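Local coordinates for protein glycoside hydrolase family 31 (Trueperella pyogenes, PDB 5I0F) that probably hydrolyses cycloalternan, a cyclic glucose oligosaccharide, through a covalent glycosyl-enzyme intermediate, as a family 31 glycoside hydrolase, at residues Gly227-Thr232 against Asn278-Val283; Asn407-Ile410 against His414-Lys417; Pro570-Tyr575 against Gly616-Leu621. All coordinates share one frame; numbering follows the deposited sequence.

Contact 1: residues Gly227-Thr232 against Asn278-Val283; sequences GFHVET and NGFLDV
His229 and Phe280 meet as a T-shaped (edge-to-face) aromatic pair. The imidazole supplies the face and the phenyl ring supplies the edge. The ring centroids are 5.0 Å apart and the planes stand at 68°. Phe280 CE1 lies over the centre of the imidazole, 3.6 Å above its plane. Its closest imidazole atoms include His229 CG, 3.7 Å from Phe280 CE1. The two side chains cross at about a right angle. With its CG anti to the backbone N (chi1 -177°), Phe280 swings off the helix flank and brings the CD1-CE1 side of its ring to the strand.

The opposite face of the imidazole is covered by the following backbone, at Glu231 CA. This atom is offset toward the rim, so the imidazole lies between Phe280 and the backbone of Glu231. At the imidazole edge, near the ring plane, Val283 adds one methyl. Val283 CG1 is 3.7 Å from His229 CE1. These two side chains approach from opposite directions. The same methyl also touches the carboxylate of Glu231, with Val283 CG1 4.0 Å from Glu231 OE2.

No hydrogen bond joins the segments. The polar atoms turn to the neighbouring strand instead: Asn267 ND2 hydrogen-bonds both His229 ND1 and Glu231 OE2. This shared amide would limit rotation of the imidazole. Phe280 also stacks with Phe215 of strand 212-219.

The inner end of the contact is buried, while Val283 and Glu231 lie at the exposed end. Helix 273-284 is thus packed on strand 225-230 of the mixed five-stranded sheet. It follows strand 263-271 of the same sheet and precedes the first strand of the TIM barrel. This is helix-on-sheet packing in the beta-rich region that precedes the family 31 barrel.

Contact 2: residues Asn407-Ile410 against His414-Lys417; sequences NALI and HVVK
Leu409 and Val415 make the main apolar contact between the end of helix 400-412 and the chain that leaves it. Leu409 CG is 3.4 Å from Val415 CG1, tighter than usual for two carbons. The valine methyl comes onto this branch carbon from the side away from its three carbon substituents. Leu409 CD1 and Leu409 CD2 each lie 3.9 Å from Val415 CG1, farther than CG. The leucine CG is anti to its backbone N (chi1 176°), which brings the branch carbon to the chain beyond the helix. The valine also rests on the helix backbone, with Val415 CG1 4.1 Å from Ile410 CA.

A second kind of contact sets a methyl against a carbonyl. Leu409 CD1 is 3.4 Å from His414 O. This is van der Waals packing.

No hydrogen bond crosses between the segments. The polar links run through neighbours. Ser412 OG hydrogen-bonds both Leu409 O and His414 N, tying the last turn of the helix to the chain beyond it. The imidazole of His414 is held at ND1 by Glu480 OE1. Trp447 and Trp448 of helix 442-450 also pack on Leu409.

The chain turns off to one side at the C-terminal end of helix 400-412, and Val415 packs against its last turn. This lies within the long connection between strands 383-388 and 463-466, a beta-alpha connection of the TIM barrel.

Contact 3: residues Pro570-Tyr575 against Gly616-Leu621; sequences PEAELY and GELIDL
Leu618 reaches across from the first turn of helix 617-646 and lays its two methyls on the first turn of helix 572-583. The apolar contacts all pass through one of them. Leu618 CD1 is 4.0 Å from Ala572 CB and also 4.0 Å from Ala572 CA. The same methyl lies 4.1 Å from Tyr575 CD2. It thus bridges two residues one helical turn apart. The Tyr575 and Leu618 side chains cross at a slant, and the methyl meets the phenol ring obliquely. Tyr575 has CG anti to its backbone N (chi1 -167°), which lays the ring beside the leucine.

The other leucine methyl packs against a main-chain oxygen. Leu618 CD2 is 3.7 Å from Ala572 O. The small alanine side chain is consistent with the close approach of the helices here, with Ala572 CA and Leu618 CA 7.2 Å apart.

Polar bonds lie within each segment or lead elsewhere. Glu571 holds the N-cap position of helix 572-583, and Tyr575 N donates to Glu571 O at 3.1 Å. The phenol oxygen, Tyr575 OH, is hydrogen-bonded to Arg604 O, which holds the hydroxyl end of the ring while Leu618 packs near its base.

Helix 606-613 packs alongside: Val609 touches both Tyr575 and Leu618, and Thr613 touches Ala572. Helix 537-551 packs on helix 572-583 through Leu574. Helix 572-583 itself connects barrel strands 558-561 and 587-590, and helix 617-646 follows the last barrel strand, so the contact joins two helices outside the closing strands of the TIM barrel.

In the fold
The contacts come in series along the chain, contact 1 first and contact 3 last, and none touches another. Contact 1 belongs to the five-stranded mixed sheet and the helix that precedes the barrel. Contacts 2 and 3 lie in the family 31 TIM-barrel range, on opposite sides of the chain's centre. Their centres are about 48 Å apart. Contact 1 is about 34 Å from contact 2 and about 42 Å from contact 3, centre to centre. Contact 2 follows the third barrel strand, whereas contact 3 involves the helix between the seventh and eighth. Contacts 2 and 3 pack barrel connections, while contact 1 packs a helix on the sheet before the barrel. All three are structural packing.

Contact 1: residues Gly227-Thr232 against Asn278-Val283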
ATOM      1  N   GLY A 227      -6.415   1.906  23.063  1.00 23.85           N
ATOM      2  CA  GLY A 227      -6.039   1.338  21.763  1.00 22.84           C
ATOM      3  C   GLY A 227      -5.436  -0.021  21.930  1.00 22.39           C
ATOM      4  O   GLY A 227      -5.127  -0.443  23.053  1.00 22.29           O
ATOM      5  N   PHE A 228      -5.276  -0.706  20.808  1.00 21.30           N
ATOM      6  CA  PHE A 228      -4.726  -2.046  20.817  1.00 21.56           C
ATOM      7  C   PHE A 228      -3.899  -2.294  19.572  1.00 20.77           C
ATOM      8  O   PHE A 228      -4.153  -1.705  18.525  1.00 19.37           O
ATOM      9  CB  PHE A 228      -5.834  -3.081  20.923  1.00 21.82           C
ATOM     10  CG  PHE A 228      -6.801  -3.058  19.785  1.00 22.26           C
ATOM     11  CD1 PHE A 228      -7.907  -2.190  19.806  1.00 23.00           C
ATOM     12  CD2 PHE A 228      -6.648  -3.929  18.707  1.00 22.45           C
ATOM     13  CE1 PHE A 228      -8.798  -2.157  18.752  1.00 23.04           C
ATOM     14  CE2 PHE A 228      -7.545  -3.898  17.648  1.00 22.73           C
ATOM     15  CZ  PHE A 228      -8.621  -3.010  17.670  1.00 22.56           C
ATOM     16  N   HIS A 229      -2.930  -3.190  19.713  1.00 20.93           N
ATOM     17  CA  HIS A 229      -2.031  -3.555  18.638  1.00 20.65           C
ATOM     18  C   HIS A 229      -1.758  -5.026  18.772  1.00 20.68           C
ATOM     19  O   HIS A 229      -1.170  -5.452  19.757  1.00 21.10           O
ATOM     20  CB  HIS A 229      -0.747  -2.728  18.706  1.00 21.03           C
ATOM     21  CG  HIS A 229       0.386  -3.266  17.877  1.00 21.35           C
ATOM     22  ND1 HIS A 229       1.679  -3.300  18.338  1.00 21.71           N
ATOM     23  CD2 HIS A 229       0.417  -3.794  16.629  1.00 21.43           C
ATOM     24  CE1 HIS A 229       2.464  -3.810  17.410  1.00 22.39           C
ATOM     25  NE2 HIS A 229       1.724  -4.111  16.356  1.00 21.80           N
ATOM     26  N   VAL A 230      -2.193  -5.808  17.792  1.00 20.42           N
ATOM     27  CA  VAL A 230      -1.883  -7.220  17.792  1.00 20.89           C
ATOM     28  C   VAL A 230      -0.433  -7.292  17.282  1.00 21.45           C
ATOM     29  O   VAL A 230      -0.172  -6.932  16.148  1.00 19.87           O
ATOM     30  CB  VAL A 230      -2.835  -8.036  16.891  1.00 21.04           C
ATOM     31  CG1 VAL A 230      -2.559  -9.536  17.023  1.00 21.50           C
ATOM     32  CG2 VAL A 230      -4.296  -7.735  17.217  1.00 21.01           C
ATOM     33  N   GLU A 231       0.498  -7.724  18.133  1.00 22.56           N
ATOM     34  CA  GLU A 231       1.926  -7.677  17.802  1.00 24.42           C
ATOM     35  C   GLU A 231       2.333  -8.874  16.952  1.00 24.06           C
ATOM     36  O   GLU A 231       2.864  -9.868  17.435  1.00 24.01           O
ATOM     37  CB  GLU A 231       2.830  -7.534  19.045  1.00 26.80           C
ATOM     38  CG  GLU A 231       4.208  -6.949  18.674  1.00 28.76           C
ATOM     39  CD  GLU A 231       5.086  -6.643  19.871  1.00 31.47           C
ATOM     40  OE1 GLU A 231       6.222  -7.137  19.918  1.00 36.17           O
ATOM     41  OE2 GLU A 231       4.666  -5.925  20.781  1.00 32.05           O
ATOM     42  N   THR A 232       2.061  -8.745  15.656  1.00 23.09           N
ATOM     43  CA  THR A 232       2.293  -9.802  14.693  1.00 22.57           C
ATOM     44  C   THR A 232       2.434  -9.166  13.316  1.00 22.12           C
ATOM     45  O   THR A 232       1.897  -8.069  13.096  1.00 21.39           O
ATOM     46  CB  THR A 232       1.130 -10.807  14.661  1.00 22.62           C
ATOM     47  OG1 THR A 232       1.471 -11.897  13.791  1.00 23.03           O
ATOM     48  CG2 THR A 232      -0.186 -10.174  14.154  1.00 22.32           C
ATOM     49  N   ASN A 278       1.094   7.610  20.777  1.00 23.98           N
ATOM     50  CA  ASN A 278       2.482   7.518  21.247  1.00 24.97           C
ATOM     51  C   ASN A 278       2.886   6.152  21.772  1.00 24.46           C
ATOM     52  O   ASN A 278       4.023   5.720  21.578  1.00 25.01           O
ATOM     53  CB  ASN A 278       2.797   8.567  22.307  1.00 26.69           C
ATOM     54  CG  ASN A 278       3.249   9.853  21.697  1.00 27.50           C
ATOM     55  OD1 ASN A 278       4.360   9.951  21.166  1.00 28.61           O
ATOM     56  ND2 ASN A 278       2.402  10.843  21.758  1.00 28.75           N
ATOM     57  N   GLY A 279       1.962   5.478  22.439  1.00 23.93           N
ATOM     58  CA  GLY A 279       2.209   4.113  22.881  1.00 24.02           C
ATOM     59  C   GLY A 279       2.555   3.223  21.708  1.00 23.30           C
ATOM     60  O   GLY A 279       3.555   2.485  21.734  1.00 23.27           O
ATOM     61  N   PHE A 280       1.724   3.294  20.678  1.00 22.69           N
ATOM     62  CA  PHE A 280       1.950   2.531  19.449  1.00 21.86           C
ATOM     63  C   PHE A 280       3.280   2.888  18.771  1.00 21.80           C
ATOM     64  O   PHE A 280       4.080   1.995  18.431  1.00 21.29           O
ATOM     65  CB  PHE A 280       0.761   2.699  18.510  1.00 21.22           C
ATOM     66  CG  PHE A 280       0.875   1.889  17.227  1.00 20.40           C
ATOM     67  CD1 PHE A 280       1.190   0.529  17.257  1.00 20.17           C
ATOM     68  CD2 PHE A 280       0.664   2.494  15.992  1.00 20.31           C
ATOM     69  CE1 PHE A 280       1.307  -0.206  16.076  1.00 19.85           C
ATOM     70  CE2 PHE A 280       0.757   1.759  14.810  1.00 19.54           C
ATOM     71  CZ  PHE A 280       1.081   0.405  14.856  1.00 19.69           C
ATOM     72  N   LEU A 281       3.567   4.177  18.666  1.00 21.92           N
ATOM     73  CA  LEU A 281       4.839   4.625  18.085  1.00 23.12           C
ATOM     74  C   LEU A 281       6.088   4.140  18.843  1.00 23.80           C
ATOM     75  O   LEU A 281       7.118   3.831  18.210  1.00 22.92           O
ATOM     76  CB  LEU A 281       4.871   6.157  17.963  1.00 24.11           C
ATOM     77  CG  LEU A 281       3.839   6.747  17.004  1.00 24.30           C
ATOM     78  CD1 LEU A 281       4.061   8.252  16.894  1.00 24.87           C
ATOM     79  CD2 LEU A 281       3.883   6.103  15.636  1.00 24.55           C
ATOM     80  N   ASP A 282       6.003   4.068  20.172  1.00 24.15           N
ATOM     81  CA  ASP A 282       7.065   3.485  20.969  1.00 25.94           C
ATOM     82  C   ASP A 282       7.381   2.032  20.569  1.00 25.53           C
ATOM     83  O   ASP A 282       8.532   1.631  20.636  1.00 26.01           O
ATOM     84  CB  ASP A 282       6.747   3.540  22.473  1.00 27.74           C
ATOM     85  CG  ASP A 282       6.908   4.930  23.064  1.00 29.23           C
ATOM     86  OD1 ASP A 282       7.644   5.765  22.482  1.00 30.72           O
ATOM     87  OD2 ASP A 282       6.301   5.172  24.128  1.00 30.53           O
ATOM     88  N   VAL A 283       6.370   1.279  20.149  1.00 24.19           N
ATOM     89  CA  VAL A 283       6.537  -0.103  19.715  1.00 24.72           C
ATOM     90  C   VAL A 283       6.897  -0.202  18.217  1.00 24.24           C
ATOM     91  O   VAL A 283       7.804  -0.961  17.827  1.00 24.03           O
ATOM     92  CB  VAL A 283       5.254  -0.897  20.049  1.00 25.63           C
ATOM     93  CG1 VAL A 283       5.228  -2.264  19.382  1.00 26.20           C
ATOM     94  CG2 VAL A 283       5.129  -1.045  21.557  1.00 26.55           C
TER

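Contact 2: residues Asn407-Ile410 against His414-Lys417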
ATOM      1  N   ASN A 407      21.240 -13.548 -12.545  1.00 27.47           N
ATOM      2  CA  ASN A 407      22.056 -14.715 -12.160  1.00 28.84           C
ATOM      3  C   ASN A 407      22.894 -14.433 -10.920  1.00 27.85           C
ATOM      4  O   ASN A 407      23.021 -15.284 -10.081  1.00 27.18           O
ATOM      5  CB  ASN A 407      22.951 -15.159 -13.302  1.00 31.10           C
ATOM      6  CG  ASN A 407      22.204 -15.964 -14.349  1.00 33.63           C
ATOM      7  OD1 ASN A 407      21.050 -16.356 -14.157  1.00 35.10           O
ATOM      8  ND2 ASN A 407      22.880 -16.254 -15.451  1.00 35.91           N
ATOM      9  N   ALA A 408      23.436 -13.216 -10.811  1.00 26.87           N
ATOM     10  CA  ALA A 408      24.223 -12.816  -9.641  1.00 26.36           C
ATOM     11  C   ALA A 408      23.341 -12.683  -8.388  1.00 25.35           C
ATOM     12  O   ALA A 408      23.740 -13.075  -7.299  1.00 25.13           O
ATOM     13  CB  ALA A 408      24.980 -11.520  -9.921  1.00 25.96           C
ATOM     14  N   LEU A 409      22.125 -12.170  -8.557  1.00 24.38           N
ATOM     15  CA  LEU A 409      21.163 -12.122  -7.465  1.00 23.86           C
ATOM     16  C   LEU A 409      20.882 -13.529  -6.912  1.00 24.12           C
ATOM     17  O   LEU A 409      21.023 -13.782  -5.712  1.00 24.50           O
ATOM     18  CB  LEU A 409      19.867 -11.445  -7.936  1.00 23.15           C
ATOM     19  CG  LEU A 409      18.717 -11.410  -6.937  1.00 22.54           C
ATOM     20  CD1 LEU A 409      19.121 -10.714  -5.647  1.00 22.19           C
ATOM     21  CD2 LEU A 409      17.497 -10.746  -7.555  1.00 22.02           C
ATOM     22  N   ILE A 410      20.509 -14.452  -7.796  1.00 24.54           N
ATOM     23  CA  ILE A 410      20.249 -15.828  -7.374  1.00 25.07           C
ATOM     24  C   ILE A 410      21.504 -16.394  -6.738  1.00 25.35           C
ATOM     25  O   ILE A 410      21.446 -16.967  -5.646  1.00 25.38           O
ATOM     26  CB  ILE A 410      19.799 -16.749  -8.536  1.00 25.88           C
ATOM     27  CG1 ILE A 410      18.430 -16.303  -9.085  1.00 25.81           C
ATOM     28  CG2 ILE A 410      19.727 -18.214  -8.073  1.00 26.57           C
ATOM     29  CD1 ILE A 410      18.138 -16.819 -10.481  1.00 26.52           C
ATOM     30  N   HIS A 414      20.551 -14.115  -1.860  1.00 24.63           N
ATOM     31  CA  HIS A 414      19.677 -13.096  -1.320  1.00 24.76           C
ATOM     32  C   HIS A 414      18.403 -12.940  -2.158  1.00 24.10           C
ATOM     33  O   HIS A 414      18.064 -11.820  -2.581  1.00 22.67           O
ATOM     34  CB  HIS A 414      20.427 -11.752  -1.199  1.00 25.27           C
ATOM     35  CG  HIS A 414      21.678 -11.824  -0.374  1.00 26.31           C
ATOM     36  ND1 HIS A 414      21.703 -12.351   0.899  1.00 27.39           N
ATOM     37  CD2 HIS A 414      22.945 -11.420  -0.636  1.00 27.19           C
ATOM     38  CE1 HIS A 414      22.931 -12.277   1.382  1.00 28.20           C
ATOM     39  NE2 HIS A 414      23.701 -11.702   0.477  1.00 27.86           N
ATOM     40  N   VAL A 415      17.660 -14.042  -2.327  1.00 23.92           N
ATOM     41  CA  VAL A 415      16.365 -14.031  -3.036  1.00 23.86           C
ATOM     42  C   VAL A 415      15.325 -14.689  -2.163  1.00 22.82           C
ATOM     43  O   VAL A 415      15.625 -15.675  -1.488  1.00 23.06           O
ATOM     44  CB  VAL A 415      16.379 -14.799  -4.394  1.00 24.58           C
ATOM     45  CG1 VAL A 415      17.062 -13.988  -5.456  1.00 24.97           C
ATOM     46  CG2 VAL A 415      17.017 -16.197  -4.270  1.00 25.42           C
ATOM     47  N   VAL A 416      14.106 -14.167  -2.162  1.00 22.12           N
ATOM     48  CA  VAL A 416      12.986 -14.892  -1.513  1.00 22.20           C
ATOM     49  C   VAL A 416      12.855 -16.288  -2.167  1.00 23.61           C
ATOM     50  O   VAL A 416      12.938 -16.409  -3.390  1.00 23.32           O
ATOM     51  CB  VAL A 416      11.660 -14.115  -1.584  1.00 21.79           C
ATOM     52  CG1 VAL A 416      10.545 -14.868  -0.858  1.00 21.92           C
ATOM     53  CG2 VAL A 416      11.842 -12.730  -0.953  1.00 21.42           C
ATOM     54  N   LYS A 417      12.682 -17.329  -1.351  1.00 24.78           N
ATOM     55  CA  LYS A 417      12.632 -18.705  -1.852  1.00 26.56           C
ATOM     56  C   LYS A 417      11.287 -19.386  -1.683  1.00 27.05           C
ATOM     57  O   LYS A 417      10.560 -19.097  -0.761  1.00 26.30           O
ATOM     58  CB  LYS A 417      13.736 -19.513  -1.175  1.00 27.79           C
ATOM     59  CG  LYS A 417      15.086 -19.088  -1.710  1.00 28.91           C
ATOM     60  CD  LYS A 417      16.264 -19.657  -0.952  1.00 31.12           C
ATOM     61  CE  LYS A 417      17.519 -18.925  -1.388  1.00 32.35           C
ATOM     62  NZ  LYS A 417      18.695 -19.778  -1.170  1.00 34.09           N
TER

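Contact 3: residues Pro570-Tyr575 against Gly616-Leu621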
ATOM      1  N   PRO A 570      -7.929  15.066 -15.438  1.00 20.14           N
ATOM      2  CA  PRO A 570      -9.101  15.441 -14.677  1.00 20.18           C
ATOM      3  C   PRO A 570      -9.777  16.661 -15.286  1.00 21.39           C
ATOM      4  O   PRO A 570      -9.098  17.508 -15.868  1.00 21.10           O
ATOM      5  CB  PRO A 570      -8.522  15.783 -13.294  1.00 19.55           C
ATOM      6  CG  PRO A 570      -7.111  16.110 -13.547  1.00 19.39           C
ATOM      7  CD  PRO A 570      -6.711  15.159 -14.618  1.00 19.69           C
ATOM      8  N   GLU A 571     -11.098  16.724 -15.171  1.00 22.07           N
ATOM      9  CA  GLU A 571     -11.859  17.922 -15.568  1.00 23.88           C
ATOM     10  C   GLU A 571     -11.324  19.119 -14.781  1.00 22.71           C
ATOM     11  O   GLU A 571     -10.802  18.950 -13.664  1.00 21.09           O
ATOM     12  CB  GLU A 571     -13.369  17.727 -15.311  1.00 26.24           C
ATOM     13  CG  GLU A 571     -13.819  17.878 -13.847  1.00 27.42           C
ATOM     14  CD  GLU A 571     -15.335  17.952 -13.660  1.00 29.48           C
ATOM     15  OE1 GLU A 571     -15.888  17.236 -12.791  1.00 29.58           O
ATOM     16  OE2 GLU A 571     -15.980  18.753 -14.379  1.00 32.98           O
ATOM     17  N   ALA A 572     -11.477  20.318 -15.341  1.00 22.60           N
ATOM     18  CA  ALA A 572     -10.815  21.508 -14.778  1.00 22.53           C
ATOM     19  C   ALA A 572     -11.199  21.717 -13.314  1.00 22.12           C
ATOM     20  O   ALA A 572     -10.351  22.023 -12.499  1.00 22.58           O
ATOM     21  CB  ALA A 572     -11.160  22.763 -15.594  1.00 23.00           C
ATOM     22  N   GLU A 573     -12.477  21.551 -12.990  1.00 22.24           N
ATOM     23  CA  GLU A 573     -12.976  21.832 -11.655  1.00 22.57           C
ATOM     24  C   GLU A 573     -12.365  20.904 -10.597  1.00 21.41           C
ATOM     25  O   GLU A 573     -12.052  21.335  -9.484  1.00 20.42           O
ATOM     26  CB  GLU A 573     -14.513  21.725 -11.619  1.00 23.70           C
ATOM     27  CG  GLU A 573     -15.113  22.259 -10.341  1.00 24.89           C
ATOM     28  CD  GLU A 573     -16.629  22.150 -10.304  1.00 26.98           C
ATOM     29  OE1 GLU A 573     -17.220  22.702  -9.363  1.00 26.99           O
ATOM     30  OE2 GLU A 573     -17.237  21.469 -11.180  1.00 28.59           O
ATOM     31  N   LEU A 574     -12.212  19.635 -10.958  1.00 20.56           N
ATOM     32  CA  LEU A 574     -11.578  18.664 -10.080  1.00 20.14           C
ATOM     33  C   LEU A 574     -10.123  19.006  -9.873  1.00 19.70           C
ATOM     34  O   LEU A 574      -9.633  18.976  -8.743  1.00 19.87           O
ATOM     35  CB  LEU A 574     -11.746  17.228 -10.622  1.00 19.91           C
ATOM     36  CG  LEU A 574     -11.022  16.125  -9.847  1.00 19.53           C
ATOM     37  CD1 LEU A 574     -11.448  16.075  -8.382  1.00 19.62           C
ATOM     38  CD2 LEU A 574     -11.273  14.816 -10.558  1.00 19.47           C
ATOM     39  N   TYR A 575      -9.416  19.329 -10.945  1.00 19.62           N
ATOM     40  CA  TYR A 575      -8.016  19.745 -10.817  1.00 19.20           C
ATOM     41  C   TYR A 575      -7.888  20.939  -9.871  1.00 19.01           C
ATOM     42  O   TYR A 575      -7.073  20.918  -8.958  1.00 18.56           O
ATOM     43  CB  TYR A 575      -7.398  20.062 -12.160  1.00 19.64           C
ATOM     44  CG  TYR A 575      -5.875  20.202 -12.137  1.00 20.10           C
ATOM     45  CD1 TYR A 575      -5.047  19.082 -12.208  1.00 20.17           C
ATOM     46  CD2 TYR A 575      -5.279  21.446 -12.074  1.00 21.15           C
ATOM     47  CE1 TYR A 575      -3.663  19.203 -12.221  1.00 20.48           C
ATOM     48  CE2 TYR A 575      -3.889  21.576 -12.095  1.00 21.54           C
ATOM     49  CZ  TYR A 575      -3.090  20.461 -12.164  1.00 21.01           C
ATOM     50  OH  TYR A 575      -1.712  20.613 -12.194  1.00 22.24           O
ATOM     51  N   GLY A 616      -7.987  27.925 -19.328  1.00 28.25           N
ATOM     52  CA  GLY A 616      -6.716  28.630 -19.245  1.00 28.67           C
ATOM     53  C   GLY A 616      -6.401  29.142 -17.850  1.00 28.47           C
ATOM     54  O   GLY A 616      -5.246  29.146 -17.459  1.00 28.42           O
ATOM     55  N   GLU A 617      -7.421  29.534 -17.084  1.00 29.39           N
ATOM     56  CA  GLU A 617      -7.208  30.003 -15.698  1.00 30.20           C
ATOM     57  C   GLU A 617      -6.555  28.968 -14.723  1.00 27.83           C
ATOM     58  O   GLU A 617      -6.080  29.353 -13.643  1.00 27.11           O
ATOM     59  CB  GLU A 617      -8.502  30.574 -15.105  1.00 33.00           C
ATOM     60  CG  GLU A 617      -9.585  29.554 -14.799  1.00 35.23           C
ATOM     61  CD  GLU A 617     -10.993  30.165 -14.699  1.00 39.08           C
ATOM     62  OE1 GLU A 617     -11.122  31.316 -14.248  1.00 42.92           O
ATOM     63  OE2 GLU A 617     -11.983  29.498 -15.088  1.00 42.27           O
ATOM     64  N   LEU A 618      -6.503  27.685 -15.090  1.00 25.54           N
ATOM     65  CA  LEU A 618      -5.814  26.707 -14.241  1.00 24.24           C
ATOM     66  C   LEU A 618      -4.334  27.008 -14.021  1.00 23.59           C
ATOM     67  O   LEU A 618      -3.787  26.636 -12.981  1.00 22.60           O
ATOM     68  CB  LEU A 618      -5.951  25.284 -14.784  1.00 23.84           C
ATOM     69  CG  LEU A 618      -7.339  24.643 -14.772  1.00 24.38           C
ATOM     70  CD1 LEU A 618      -7.193  23.202 -15.232  1.00 24.04           C
ATOM     71  CD2 LEU A 618      -7.964  24.710 -13.381  1.00 24.39           C
ATOM     72  N   ILE A 619      -3.677  27.654 -14.986  1.00 23.54           N
ATOM     73  CA  ILE A 619      -2.254  27.990 -14.802  1.00 24.03           C
ATOM     74  C   ILE A 619      -2.133  29.079 -13.714  1.00 23.67           C
ATOM     75  O   ILE A 619      -1.346  28.921 -12.784  1.00 22.66           O
ATOM     76  CB  ILE A 619      -1.534  28.375 -16.120  1.00 24.68           C
ATOM     77  CG1 ILE A 619      -1.706  27.267 -17.177  1.00 24.79           C
ATOM     78  CG2 ILE A 619      -0.046  28.560 -15.867  1.00 25.00           C
ATOM     79  CD1 ILE A 619      -1.106  27.603 -18.521  1.00 25.46           C
ATOM     80  N   ASP A 620      -2.952  30.129 -13.804  1.00 24.36           N
ATOM     81  CA  ASP A 620      -2.992  31.180 -12.761  1.00 25.10           C
ATOM     82  C   ASP A 620      -3.363  30.591 -11.398  1.00 24.71           C
ATOM     83  O   ASP A 620      -2.795  30.975 -10.383  1.00 23.90           O
ATOM     84  CB  ASP A 620      -3.991  32.299 -13.104  1.00 26.50           C
ATOM     85  CG  ASP A 620      -3.425  33.350 -14.069  1.00 28.02           C
ATOM     86  OD1 ASP A 620      -2.223  33.349 -14.453  1.00 27.67           O
ATOM     87  OD2 ASP A 620      -4.213  34.244 -14.451  1.00 31.09           O
ATOM     88  N   LEU A 621      -4.302  29.643 -11.380  1.00 24.84           N
ATOM     89  CA  LEU A 621      -4.664  28.965 -10.122  1.00 25.36           C
ATOM     90  C   LEU A 621      -3.494  28.197  -9.514  1.00 23.64           C
ATOM     91  O   LEU A 621      -3.295  28.248  -8.309  1.00 22.97           O
ATOM     92  CB  LEU A 621      -5.848  28.016 -10.319  1.00 26.75           C
ATOM     93  CG  LEU A 621      -6.877  28.031  -9.200  1.00 28.96           C
ATOM     94  CD1 LEU A 621      -7.572  29.414  -9.124  1.00 30.17           C
ATOM     95  CD2 LEU A 621      -7.916  26.927  -9.387  1.00 28.68           C
TER